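PDB 3S9V: abietadiene synthase, chloroplastic from Abies grandis, which is a chloroplast member of the terpene synthase family, built mainly from alpha-helices, with very little strand. Local coordinates for residues A[481-484]-A[485-488]; A[487-491]-A[492-496]; A[317-320]-A[321-324]; A[269-272]-A[273-277]; A[657-660]-A[661-664]. One frame throughout, in Å; residues are numbered along the deposited sequence.

Interaction 1: residues A[481-484]-A[485-488]; sequences ELQD and LRRW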
loop_
_atom_site.group_PDB
_atom_site.type_symbol
_atom_site.label_atom_id
_atom_site.label_comp_id
_atom_site.label_asym_id
_atom_site.label_seq_id
_atom_site.Cartn_x
_atom_site.Cartn_y
_atom_site.Cartn_z
ATOM N N GLU A 481 -20.985 12.339 -15.819
ATOM C CA GLU A 481 -20.174 13.544 -15.976
ATOM C C GLU A 481 -19.456 13.579 -17.323
ATOM O O GLU A 481 -19.376 14.626 -17.982
ATOM C CB GLU A 481 -19.141 13.633 -14.852
ATOM C CG GLU A 481 -19.750 13.778 -13.461
ATOM C CD GLU A 481 -18.704 13.873 -12.351
ATOM O OE1 GLU A 481 -19.102 13.999 -11.173
ATOM O OE2 GLU A 481 -17.492 13.821 -12.651
ATOM N N LEU A 482 -18.931 12.427 -17.726
ATOM C CA LEU A 482 -18.210 12.316 -18.983
ATOM C C LEU A 482 -19.111 12.702 -20.151
ATOM O O LEU A 482 -18.683 13.395 -21.079
ATOM C CB LEU A 482 -17.694 10.890 -19.173
ATOM C CG LEU A 482 -16.923 10.669 -20.473
ATOM C CD1 LEU A 482 -15.729 11.601 -20.503
ATOM C CD2 LEU A 482 -16.485 9.219 -20.587
ATOM N N GLN A 483 -20.357 12.244 -20.099
ATOM C CA GLN A 483 -21.322 12.547 -21.145
ATOM C C GLN A 483 -21.515 14.049 -21.246
ATOM O O GLN A 483 -21.438 14.624 -22.335
ATOM C CB GLN A 483 -22.670 11.880 -20.851
ATOM C CG GLN A 483 -22.669 10.373 -21.008
ATOM C CD GLN A 483 -22.192 9.934 -22.378
ATOM O OE1 GLN A 483 -21.018 10.089 -22.721
ATOM N NE2 GLN A 483 -23.106 9.388 -23.176
ATOM N N ASP A 484 -21.749 14.685 -20.104
ATOM C CA ASP A 484 -21.964 16.119 -20.080
ATOM C C ASP A 484 -20.741 16.944 -20.474
ATOM O O ASP A 484 -20.850 18.153 -20.672
ATOM C CB ASP A 484 -22.489 16.545 -18.708
ATOM C CG ASP A 484 -23.881 16.000 -18.431
ATOM O OD1 ASP A 484 -24.795 16.245 -19.251
ATOM O OD2 ASP A 484 -24.062 15.322 -17.398
ATOM N N LEU A 485 -19.579 16.305 -20.582
ATOM C CA LEU A 485 -18.380 17.025 -21.004
ATOM C C LEU A 485 -18.263 16.867 -22.507
ATOM O O LEU A 485 -17.761 17.747 -23.205
ATOM C CB LEU A 485 -17.118 16.472 -20.328
ATOM C CG LEU A 485 -16.824 17.028 -18.936
ATOM C CD1 LEU A 485 -15.656 16.294 -18.351
ATOM C CD2 LEU A 485 -16.532 18.522 -19.017
ATOM N N ARG A 486 -18.732 15.729 -22.998
ATOM C CA ARG A 486 -18.695 15.447 -24.419
ATOM C C ARG A 486 -19.711 16.313 -25.152
ATOM O O ARG A 486 -19.534 16.618 -26.327
ATOM C CB ARG A 486 -18.988 13.972 -24.672
ATOM C CG ARG A 486 -17.817 13.051 -24.410
ATOM C CD ARG A 486 -18.264 11.605 -24.489
ATOM N NE ARG A 486 -17.150 10.672 -24.363
ATOM C CZ ARG A 486 -17.292 9.363 -24.185
ATOM N NH1 ARG A 486 -18.505 8.828 -24.108
ATOM N NH2 ARG A 486 -16.222 8.584 -24.087
ATOM N N ARG A 487 -20.776 16.707 -24.457
ATOM C CA ARG A 487 -21.792 17.559 -25.070
ATOM C C ARG A 487 -21.304 19.001 -25.071
ATOM O O ARG A 487 -21.676 19.788 -25.940
ATOM C CB ARG A 487 -23.120 17.459 -24.319
ATOM C CG ARG A 487 -23.753 16.088 -24.400
ATOM C CD ARG A 487 -25.161 16.073 -23.829
ATOM N NE ARG A 487 -25.691 14.713 -23.797
ATOM C CZ ARG A 487 -25.286 13.779 -22.944
ATOM N NH1 ARG A 487 -24.353 14.064 -22.046
ATOM N NH2 ARG A 487 -25.796 12.555 -22.999
ATOM N N TRP A 488 -20.472 19.340 -24.091
ATOM C CA TRP A 488 -19.907 20.677 -23.986
ATOM C C TRP A 488 -18.955 20.860 -25.160
ATOM O O TRP A 488 -18.919 21.913 -25.789
ATOM C CB TRP A 488 -19.146 20.834 -22.666
ATOM C CG TRP A 488 -18.101 21.922 -22.686
ATOM C CD1 TRP A 488 -18.314 23.273 -22.625
ATOM C CD2 TRP A 488 -16.686 21.746 -22.856
ATOM N NE1 TRP A 488 -17.120 23.948 -22.753
ATOM C CE2 TRP A 488 -16.106 23.035 -22.898
ATOM C CE3 TRP A 488 -15.852 20.625 -22.980
ATOM C CZ2 TRP A 488 -14.728 23.232 -23.062
ATOM C CZ3 TRP A 488 -14.478 20.820 -23.142
ATOM C CH2 TRP A 488 -13.933 22.116 -23.183
#
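A bend at chi2 of Gln483 (-55°) turns its amide toward Arg486, whose chain runs extended from CG to NE and leads back along the helix. There Gln483 OE1 and Arg486 NH1 lie 3.1 Å apart in a weak hydrogen bond. Its N-H...O angle of 135° and the 76° between amide and guanidinium planes show an oblique approach rather than a flat, matched pairing. The same guanidinium is backed by Leu482: CD2 stands 3.6 Å from Arg486 NH2, over one face and displaced toward the rim. Arg487 turns instead to Asp484. Its NH1 is 3.6 Å from Asp484 OD1, a long, weak salt bridge resting on charge alone, because the oxygen lies well out of the guanidinium plane and no N-H points at it. Under these side chains the helical bonding is mixed. Leu482 O accepts from Leu485 N at 3.1 Å and from Arg486 N at 3.0 Å, both arriving from one face of its carbonyl plane, whereas Gln483 O takes Arg487 N at 3.0 Å in the ordinary i to i+4 manner. Arg486 NH2 also bonds Thr505 OG1, its stronger partner, outside this turn. Within helix 461-491 this turn lays Leu485 on Val504 and Tyr508 of helix 504-514 and on Thr528 of helix 521-541, while Leu482 and Arg486 touch Phe781 of helix 768-781.

Interaction 2: residues A[487-491]-A[492-496]; sequences RWWKS and SGFTD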
loop_
_atom_site.group_PDB
_atom_site.type_symbol
_atom_site.label_atom_id
_atom_site.label_comp_id
_atom_site.label_asym_id
_atom_site.label_seq_id
_atom_site.Cartn_x
_atom_site.Cartn_y
_atom_site.Cartn_z
ATOM N N ARG A 487 -20.776 16.707 -24.457
ATOM C CA ARG A 487 -21.792 17.559 -25.070
ATOM C C ARG A 487 -21.304 19.001 -25.071
ATOM O O ARG A 487 -21.676 19.788 -25.940
ATOM C CB ARG A 487 -23.120 17.459 -24.319
ATOM C CG ARG A 487 -23.753 16.088 -24.400
ATOM C CD ARG A 487 -25.161 16.073 -23.829
ATOM N NE ARG A 487 -25.691 14.713 -23.797
ATOM C CZ ARG A 487 -25.286 13.779 -22.944
ATOM N NH1 ARG A 487 -24.353 14.064 -22.046
ATOM N NH2 ARG A 487 -25.796 12.555 -22.999
ATOM N N TRP A 488 -20.472 19.340 -24.091
ATOM C CA TRP A 488 -19.907 20.677 -23.986
ATOM C C TRP A 488 -18.955 20.860 -25.160
ATOM O O TRP A 488 -18.919 21.913 -25.789
ATOM C CB TRP A 488 -19.146 20.834 -22.666
ATOM C CG TRP A 488 -18.101 21.922 -22.686
ATOM C CD1 TRP A 488 -18.314 23.273 -22.625
ATOM C CD2 TRP A 488 -16.686 21.746 -22.856
ATOM N NE1 TRP A 488 -17.120 23.948 -22.753
ATOM C CE2 TRP A 488 -16.106 23.035 -22.898
ATOM C CE3 TRP A 488 -15.852 20.625 -22.980
ATOM C CZ2 TRP A 488 -14.728 23.232 -23.062
ATOM C CZ3 TRP A 488 -14.478 20.820 -23.142
ATOM C CH2 TRP A 488 -13.933 22.116 -23.183
ATOM N N TRP A 489 -18.188 19.819 -25.459
ATOM C CA TRP A 489 -17.240 19.883 -26.559
ATOM C C TRP A 489 -17.927 20.085 -27.907
ATOM O O TRP A 489 -17.437 20.838 -28.749
ATOM C CB TRP A 489 -16.391 18.616 -26.586
ATOM C CG TRP A 489 -15.493 18.511 -27.773
ATOM C CD1 TRP A 489 -15.817 18.014 -28.998
ATOM C CD2 TRP A 489 -14.117 18.905 -27.849
ATOM N NE1 TRP A 489 -14.727 18.068 -29.836
ATOM C CE2 TRP A 489 -13.671 18.611 -29.156
ATOM C CE3 TRP A 489 -13.217 19.477 -26.940
ATOM C CZ2 TRP A 489 -12.361 18.868 -29.578
ATOM C CZ3 TRP A 489 -11.916 19.732 -27.359
ATOM C CH2 TRP A 489 -11.501 19.426 -28.667
ATOM N N LYS A 490 -19.054 19.410 -28.114
ATOM C CA LYS A 490 -19.789 19.529 -29.369
ATOM C C LYS A 490 -20.524 20.863 -29.466
ATOM O O LYS A 490 -20.589 21.461 -30.536
ATOM C CB LYS A 490 -20.781 18.372 -29.513
ATOM C CG LYS A 490 -20.104 17.020 -29.666
ATOM C CD LYS A 490 -21.105 15.875 -29.702
ATOM C CE LYS A 490 -20.385 14.538 -29.816
ATOM N NZ LYS A 490 -21.309 13.376 -29.717
ATOM N N SER A 491 -21.056 21.328 -28.342
ATOM C CA SER A 491 -21.786 22.591 -28.296
ATOM C C SER A 491 -20.877 23.802 -28.488
ATOM O O SER A 491 -21.341 24.879 -28.861
ATOM C CB SER A 491 -22.523 22.725 -26.958
ATOM O OG SER A 491 -23.446 21.667 -26.766
ATOM N N SER A 492 -19.586 23.627 -28.219
ATOM C CA SER A 492 -18.619 24.715 -28.363
ATOM C C SER A 492 -18.061 24.762 -29.776
ATOM O O SER A 492 -17.214 25.596 -30.098
ATOM C CB SER A 492 -17.471 24.545 -27.366
ATOM O OG SER A 492 -17.926 24.730 -26.037
ATOM N N GLY A 493 -18.542 23.849 -30.613
ATOM C CA GLY A 493 -18.100 23.794 -31.991
ATOM C C GLY A 493 -16.616 23.557 -32.154
ATOM O O GLY A 493 -16.069 23.802 -33.227
ATOM N N PHE A 494 -15.951 23.081 -31.106
ATOM C CA PHE A 494 -14.520 22.827 -31.208
ATOM C C PHE A 494 -14.240 21.706 -32.187
ATOM O O PHE A 494 -13.090 21.345 -32.416
ATOM C CB PHE A 494 -13.920 22.484 -29.844
ATOM C CG PHE A 494 -13.852 23.654 -28.909
ATOM C CD1 PHE A 494 -13.470 24.907 -29.378
ATOM C CD2 PHE A 494 -14.166 23.508 -27.564
ATOM C CE1 PHE A 494 -13.407 25.997 -28.523
ATOM C CE2 PHE A 494 -14.105 24.594 -26.701
ATOM C CZ PHE A 494 -13.725 25.840 -27.183
ATOM N N THR A 495 -15.300 21.155 -32.762
ATOM C CA THR A 495 -15.158 20.083 -33.736
ATOM C C THR A 495 -14.554 20.702 -34.992
ATOM O O THR A 495 -14.039 20.002 -35.861
ATOM C CB THR A 495 -16.527 19.465 -34.097
ATOM O OG1 THR A 495 -17.276 19.215 -32.899
ATOM C CG2 THR A 495 -16.334 18.154 -34.847
ATOM N N ASP A 496 -14.625 22.028 -35.067
ATOM C CA ASP A 496 -14.104 22.791 -36.197
ATOM C C ASP A 496 -12.580 22.888 -36.187
ATOM O O ASP A 496 -11.938 22.830 -37.235
ATOM C CB ASP A 496 -14.704 24.196 -36.181
ATOM C CG ASP A 496 -16.218 24.184 -36.311
ATOM O OD1 ASP A 496 -16.850 25.200 -35.946
ATOM O OD2 ASP A 496 -16.772 23.165 -36.785
#
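A Schellman motif ends helix 461-491, with Gly493 turning the chain back on Lys490 at a positive phi of 60°. Gly493 N donates to Lys490 O at 3.1 Å. One residue earlier, Ser492 grips Trp488 O twice: OG donates to it at 3.0 Å, and the backbone N adds a weak bond. The hydroxyl thereby comes to lie over a face of the Trp488 indole. Ser491 repeats the pattern one step back, its OG and N reaching Arg487 O from opposite faces of that carbonyl. Beyond the glycine, a type I beta turn from Gly493 to Asp496, closed by Asp496 N on Gly493 O at 2.9 Å, folds Phe494 against both tryptophans. With Trp488 the pair is offset edge-to-face, the Phe494 edge leading: the planes stand at 71° and the centroid of the six-membered indole ring is 6.0 Å from that of Phe494. Phe533 of helix 521-541 meets both the Phe494 ring and Trp488, joining the cluster to that helix. Trp489 receives a different part of the same residue, as a CH-pi contact: Phe494 CB sits 3.8 Å from the centroid of the Trp489 six-membered ring, 7° off its normal.

Interaction 3: residues A[317-320]-A[321-324]; sequences VPDI and DDTA
Asp319 OD2 accepts the backbone N-H of Asp322 at 2.9 Å, and the N-H...O angle of 169° makes this a nearly straight N-cap bond. The donor comes from above the carboxylate plane. Asp322 OD1 sits close to both oxygens of the Asp319 carboxylate, 2.5 Å from Asp319 OD1, with the two carboxylate planes crossed at 83°. Asp319 also holds Thr323, four residues on, through its main chain, its O taking Thr323 N at 3.0 Å and Thr323 OG1 at 2.9 Å. The first turn then closes with Ala324 N on Ile320 O at 2.8 Å. What positions the cap is the first torsion of Asp319: with chi1 at 69° the carboxylate folds over its own main chain, within reach of Asp322 N. In the second shell, Thr323 OG1 is also bonded to Ile309 N, and Asp321 OD1 to Asn368 ND2, which ties that carboxylate to the next helix. The sequence Asp-Ile-Asp-Asp of residues 319-322 matches the DxDD motif of class II terpene synthases, and here the motif itself begins helix 320-332. That buried start is walled by two helices: 363-373, where Val369 meets Ile320 and Ala324, and 269-282, where Phe271 and Trp275 lie against Asp322.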
loop_
_atom_site.group_PDB
_atom_site.type_symbol
_atom_site.label_atom_id
_atom_site.label_comp_id
_atom_site.label_asym_id
_atom_site.label_seq_id
_atom_site.Cartn_x
_atom_site.Cartn_y
_atom_site.Cartn_z
ATOM N N VAL A 317 10.903 -8.080 19.969
ATOM C CA VAL A 317 11.682 -7.830 18.765
ATOM C C VAL A 317 10.804 -7.223 17.676
ATOM O O VAL A 317 9.660 -7.638 17.478
ATOM C CB VAL A 317 12.323 -9.134 18.204
ATOM C CG1 VAL A 317 13.080 -9.854 19.300
ATOM C CG2 VAL A 317 11.258 -10.045 17.610
ATOM N N PRO A 318 11.326 -6.221 16.955
ATOM C CA PRO A 318 10.534 -5.601 15.895
ATOM C C PRO A 318 10.687 -6.426 14.631
ATOM O O PRO A 318 11.584 -7.266 14.547
ATOM C CB PRO A 318 11.177 -4.228 15.757
ATOM C CG PRO A 318 12.639 -4.557 15.951
ATOM C CD PRO A 318 12.605 -5.508 17.144
ATOM N N ASP A 319 9.809 -6.199 13.659
ATOM C CA ASP A 319 9.907 -6.905 12.386
ATOM C C ASP A 319 9.744 -5.896 11.258
ATOM O O ASP A 319 8.992 -4.929 11.379
ATOM C CB ASP A 319 8.853 -8.005 12.271
ATOM C CG ASP A 319 7.454 -7.463 12.136
ATOM O OD1 ASP A 319 6.897 -6.993 13.148
ATOM O OD2 ASP A 319 6.915 -7.506 11.013
ATOM N N ILE A 320 10.449 -6.129 10.158
ATOM C CA ILE A 320 10.415 -5.217 9.030
ATOM C C ILE A 320 9.025 -5.024 8.417
ATOM O O ILE A 320 8.725 -3.954 7.896
ATOM C CB ILE A 320 11.401 -5.669 7.935
ATOM C CG1 ILE A 320 11.822 -4.468 7.087
ATOM C CG2 ILE A 320 10.764 -6.742 7.063
ATOM C CD1 ILE A 320 12.935 -4.779 6.112
ATOM N N ASP A 321 8.174 -6.043 8.493
ATOM C CA ASP A 321 6.838 -5.938 7.909
ATOM C C ASP A 321 5.981 -4.915 8.651
ATOM O O ASP A 321 5.459 -3.995 8.033
ATOM C CB ASP A 321 6.144 -7.311 7.897
ATOM C CG ASP A 321 5.103 -7.439 6.781
ATOM O OD1 ASP A 321 4.918 -6.475 5.992
ATOM O OD2 ASP A 321 4.473 -8.517 6.690
ATOM N N ASP A 322 5.836 -5.074 9.968
ATOM C CA ASP A 322 5.046 -4.135 10.765
ATOM C C ASP A 322 5.689 -2.747 10.770
ATOM O O ASP A 322 4.992 -1.730 10.783
ATOM C CB ASP A 322 4.924 -4.601 12.219
ATOM C CG ASP A 322 3.997 -5.783 12.385
ATOM O OD1 ASP A 322 4.491 -6.929 12.407
ATOM O OD2 ASP A 322 2.769 -5.568 12.486
ATOM N N THR A 323 7.018 -2.711 10.779
ATOM C CA THR A 323 7.743 -1.444 10.798
ATOM C C THR A 323 7.605 -0.701 9.478
ATOM O O THR A 323 7.409 0.509 9.462
ATOM C CB THR A 323 9.237 -1.653 11.095
ATOM O OG1 THR A 323 9.381 -2.258 12.385
ATOM C CG2 THR A 323 9.969 -0.318 11.082
ATOM N N ALA A 324 7.708 -1.423 8.371
ATOM C CA ALA A 324 7.565 -0.807 7.059
ATOM C C ALA A 324 6.125 -0.322 6.856
ATOM O O ALA A 324 5.906 0.755 6.309
ATOM C CB ALA A 324 7.949 -1.796 5.972
#

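Interaction 4: residues A[269-272]-A[273-277]; sequences DLFE and RLWAV
Arg273 NH1 donates to the backbone O of Asp269 at 3.2 Å, with an N-H...O angle of 159° and the oxygen in the guanidinium plane. The same oxygen takes a weak bond from Arg273 N, so one carbonyl is held by both the main chain and the side chain of a single residue. A chain extended from CG to NE and then turned at chi4 (72°) brings the guanidinium back to that carbonyl. The Asp269 carboxylate does not pair with the arginine: OD1 is 5.1 Å from Arg273 NH1 and bonds Tyr299 OH, while OD2 takes Arg313 N. Gly48 O gives Arg273 NH1 a second carbonyl, the Tyr299 ring meets Arg273 as a cation-pi partner, and Glu272 OE2 takes Glu51 N. Further along, regular i to i+4 bonds run from Leu274 N to Leu270 O at 3.1 Å and from Ala276 N to Glu272 O at 3.0 Å. Aromatic packing occupies another side of the helix. Phe271 presents its edge to the Trp275 indole, with CE1 3.4 Å from Trp275 CD2 and over the middle of the face; the Phe271 centroid is 4.7 Å from that of the five-membered ring and the planes stand at 68°. For a wholly buried stretch of helix 269-282, the chemistry implies that charged groups are met by backbone atoms and a tyrosine, while the aromatic pair lies against Asp321 and Asp322 of helix 320-332.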
loop_
_atom_site.group_PDB
_atom_site.type_symbol
_atom_site.label_atom_id
_atom_site.label_comp_id
_atom_site.label_asym_id
_atom_site.label_seq_id
_atom_site.Cartn_x
_atom_site.Cartn_y
_atom_site.Cartn_z
ATOM N N ASP A 269 -2.327 -6.066 18.546
ATOM C CA ASP A 269 -2.811 -4.699 18.397
ATOM C C ASP A 269 -2.211 -3.803 17.314
ATOM O O ASP A 269 -2.932 -3.012 16.710
ATOM C CB ASP A 269 -2.741 -3.978 19.749
ATOM C CG ASP A 269 -1.353 -4.018 20.373
ATOM O OD1 ASP A 269 -1.043 -3.118 21.185
ATOM O OD2 ASP A 269 -0.576 -4.948 20.069
ATOM N N LEU A 270 -0.911 -3.901 17.062
ATOM C CA LEU A 270 -0.303 -3.052 16.035
ATOM C C LEU A 270 -0.519 -3.661 14.654
ATOM O O LEU A 270 -0.779 -2.960 13.665
ATOM C CB LEU A 270 1.196 -2.889 16.287
ATOM C CG LEU A 270 1.672 -2.383 17.652
ATOM C CD1 LEU A 270 3.144 -2.030 17.537
ATOM C CD2 LEU A 270 0.874 -1.154 18.082
ATOM N N PHE A 271 -0.390 -4.977 14.592
ATOM C CA PHE A 271 -0.588 -5.692 13.351
ATOM C C PHE A 271 -2.038 -5.493 12.873
ATOM O O PHE A 271 -2.280 -5.141 11.717
ATOM C CB PHE A 271 -0.257 -7.177 13.577
ATOM C CG PHE A 271 -0.707 -8.089 12.470
ATOM C CD1 PHE A 271 -0.478 -7.765 11.140
ATOM C CD2 PHE A 271 -1.342 -9.290 12.768
ATOM C CE1 PHE A 271 -0.874 -8.621 10.120
ATOM C CE2 PHE A 271 -1.743 -10.156 11.753
ATOM C CZ PHE A 271 -1.509 -9.822 10.426
ATOM N N GLU A 272 -2.997 -5.667 13.771
ATOM C CA GLU A 272 -4.401 -5.527 13.398
ATOM C C GLU A 272 -4.793 -4.126 12.930
ATOM O O GLU A 272 -5.474 -3.970 11.912
ATOM C CB GLU A 272 -5.297 -5.945 14.564
ATOM C CG GLU A 272 -6.771 -5.839 14.248
ATOM C CD GLU A 272 -7.641 -6.539 15.268
ATOM O OE1 GLU A 272 -7.845 -6.000 16.381
ATOM O OE2 GLU A 272 -8.115 -7.646 14.953
ATOM N N ARG A 273 -4.364 -3.105 13.666
ATOM C CA ARG A 273 -4.694 -1.731 13.301
ATOM C C ARG A 273 -4.067 -1.272 11.990
ATOM O O ARG A 273 -4.747 -0.668 11.159
ATOM C CB ARG A 273 -4.302 -0.773 14.427
ATOM C CG ARG A 273 -5.247 -0.813 15.631
ATOM C CD ARG A 273 -4.753 0.095 16.743
ATOM N NE ARG A 273 -5.694 0.181 17.860
ATOM C CZ ARG A 273 -5.926 -0.803 18.723
ATOM N NH1 ARG A 273 -5.284 -1.961 18.610
ATOM N NH2 ARG A 273 -6.807 -0.631 19.696
ATOM N N LEU A 274 -2.783 -1.565 11.799
ATOM C CA LEU A 274 -2.083 -1.158 10.581
ATOM C C LEU A 274 -2.606 -1.838 9.320
ATOM O O LEU A 274 -2.728 -1.204 8.260
ATOM C CB LEU A 274 -0.575 -1.416 10.717
ATOM C CG LEU A 274 0.183 -0.495 11.682
ATOM C CD1 LEU A 274 1.569 -1.047 11.892
ATOM C CD2 LEU A 274 0.249 0.941 11.138
ATOM N N TRP A 275 -2.915 -3.126 9.436
ATOM C CA TRP A 275 -3.415 -3.883 8.299
ATOM C C TRP A 275 -4.867 -3.516 7.953
ATOM O O TRP A 275 -5.255 -3.500 6.787
ATOM C CB TRP A 275 -3.278 -5.383 8.579
ATOM C CG TRP A 275 -2.057 -5.995 7.966
ATOM C CD1 TRP A 275 -2.026 -6.890 6.942
ATOM C CD2 TRP A 275 -0.685 -5.716 8.295
ATOM N NE1 TRP A 275 -0.727 -7.184 6.602
ATOM C CE2 TRP A 275 0.117 -6.477 7.416
ATOM C CE3 TRP A 275 -0.059 -4.897 9.243
ATOM C CZ2 TRP A 275 1.516 -6.444 7.453
ATOM C CZ3 TRP A 275 1.338 -4.862 9.282
ATOM C CH2 TRP A 275 2.108 -5.633 8.390
ATOM N N ALA A 276 -5.666 -3.210 8.965
ATOM C CA ALA A 276 -7.053 -2.832 8.723
ATOM C C ALA A 276 -7.083 -1.513 7.961
ATOM O O ALA A 276 -7.839 -1.351 6.993
ATOM C CB ALA A 276 -7.798 -2.694 10.049
ATOM N N VAL A 277 -6.251 -0.573 8.408
ATOM C CA VAL A 277 -6.158 0.747 7.788
ATOM C C VAL A 277 -5.634 0.665 6.359
ATOM O O VAL A 277 -6.142 1.334 5.454
ATOM C CB VAL A 277 -5.214 1.673 8.598
ATOM C CG1 VAL A 277 -4.830 2.907 7.772
ATOM C CG2 VAL A 277 -5.887 2.093 9.898
#

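Interaction 5: residues A[657-660]-A[661-664]; sequences TDEV and LSKI
Leu661 N closes the short helix onto Thr657 O at 2.9 Å, an i to i+4 bond. Thr657 also serves as the N-cap: its OG1 accepts Val660 N at 3.3 Å, so its hydroxyl and carbonyl both anchor this single turn. Ser662 follows, its N donating to Asp658 O at 3.0 Å. A chi1 of 70° turns its OG back along the helix, where the hydroxyl donates to Glu659 O at 2.7 Å. At Lys663 the main-chain bonding shortens to i to i+3, N reaching Val660 O at 3.0 Å. The lysine chain bends at chi4 and the glutamate chain at chi2, which brings Lys663 NZ to Glu659 OE1 at 2.7 Å in a salt bridge; NZ also makes a weak bond to Glu659 O. Because both residues touch a crystal neighbour, lattice packing may influence this pairing. Ile664 N then bonds Leu661 O at 2.8 Å. Along the chain this capped turn follows helix 641-648 and precedes helix 669-693; at the surface Val660 and Ile664 rest on Tyr743 of helix 741-757, with Pro740 beside Val660.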
loop_
_atom_site.group_PDB
_atom_site.type_symbol
_atom_site.label_atom_id
_atom_site.label_comp_id
_atom_site.label_asym_id
_atom_site.label_seq_id
_atom_site.Cartn_x
_atom_site.Cartn_y
_atom_site.Cartn_z
ATOM N N THR A 657 -8.752 30.909 0.463
ATOM C CA THR A 657 -8.191 32.098 1.100
ATOM C C THR A 657 -6.822 32.461 0.520
ATOM O O THR A 657 -6.156 31.621 -0.089
ATOM C CB THR A 657 -8.048 31.885 2.620
ATOM O OG1 THR A 657 -7.051 30.888 2.875
ATOM C CG2 THR A 657 -9.376 31.420 3.207
ATOM N N ASP A 658 -6.407 33.711 0.708
ATOM C CA ASP A 658 -5.119 34.160 0.200
ATOM C C ASP A 658 -3.961 33.394 0.839
ATOM O O ASP A 658 -2.915 33.210 0.218
ATOM C CB ASP A 658 -4.940 35.664 0.434
ATOM C CG ASP A 658 -5.853 36.502 -0.446
ATOM O OD1 ASP A 658 -5.943 36.215 -1.664
ATOM O OD2 ASP A 658 -6.472 37.457 0.075
ATOM N N GLU A 659 -4.143 32.947 2.075
ATOM C CA GLU A 659 -3.091 32.199 2.742
ATOM C C GLU A 659 -2.938 30.805 2.135
ATOM O O GLU A 659 -1.820 30.326 1.945
ATOM C CB GLU A 659 -3.371 32.083 4.239
ATOM C CG GLU A 659 -2.248 31.387 5.007
ATOM C CD GLU A 659 -0.915 32.125 4.918
ATOM O OE1 GLU A 659 0.103 31.561 5.371
ATOM O OE2 GLU A 659 -0.883 33.266 4.403
ATOM N N VAL A 660 -4.058 30.150 1.837
ATOM C CA VAL A 660 -4.014 28.823 1.229
ATOM C C VAL A 660 -3.448 28.940 -0.192
ATOM O O VAL A 660 -2.633 28.118 -0.620
ATOM C CB VAL A 660 -5.423 28.179 1.149
ATOM C CG1 VAL A 660 -5.361 26.891 0.352
ATOM C CG2 VAL A 660 -5.949 27.890 2.539
ATOM N N LEU A 661 -3.881 29.967 -0.919
ATOM C CA LEU A 661 -3.416 30.179 -2.285
ATOM C C LEU A 661 -1.896 30.354 -2.330
ATOM O O LEU A 661 -1.221 29.712 -3.131
ATOM C CB LEU A 661 -4.101 31.404 -2.898
ATOM C CG LEU A 661 -3.656 31.855 -4.295
ATOM C CD1 LEU A 661 -3.836 30.727 -5.312
ATOM C CD2 LEU A 661 -4.467 33.072 -4.704
ATOM N N SER A 662 -1.365 31.208 -1.459
ATOM C CA SER A 662 0.073 31.459 -1.417
ATOM C C SER A 662 0.886 30.177 -1.232
ATOM O O SER A 662 2.084 30.156 -1.497
ATOM C CB SER A 662 0.414 32.440 -0.290
ATOM O OG SER A 662 0.235 31.833 0.978
ATOM N N LYS A 663 0.237 29.112 -0.773
ATOM C CA LYS A 663 0.918 27.839 -0.566
ATOM C C LYS A 663 0.900 26.938 -1.803
ATOM O O LYS A 663 1.552 25.892 -1.823
ATOM C CB LYS A 663 0.299 27.101 0.621
ATOM C CG LYS A 663 0.552 27.782 1.956
ATOM C CD LYS A 663 -0.090 27.023 3.109
ATOM C CE LYS A 663 0.326 27.597 4.458
ATOM N NZ LYS A 663 -0.078 29.022 4.611
ATOM N N ILE A 664 0.173 27.343 -2.840
ATOM C CA ILE A 664 0.102 26.533 -4.053
ATOM C C ILE A 664 0.175 27.363 -5.330
ATOM O O ILE A 664 -0.046 26.838 -6.426
ATOM C CB ILE A 664 -1.205 25.716 -4.102
ATOM C CG1 ILE A 664 -2.406 26.669 -4.152
ATOM C CG2 ILE A 664 -1.283 24.793 -2.895
ATOM C CD1 ILE A 664 -3.725 25.994 -4.491
#

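How the interactions relate
Interactions 3 and 4 are the buried pair. Their centres are 12 Å apart, and they touch where Asp322 OD2 comes 3.6 Å from Trp275 CZ3, so the start of helix 320-332 leans on helix 269-282. Interactions 1 and 2 share Arg487 and Trp488 on helix 461-491, the first within its last turns and the second at its C-terminal end; both are partly buried. Interaction 5 stands apart at the surface, about 20 Å or more from the others between nearest atoms. N-caps mark interactions 3 and 5, a Schellman C-cap interaction 2. Aromatic edges serve interactions 2 and 4; ion pairs lie on the exposed side of interaction 1 and in interaction 5.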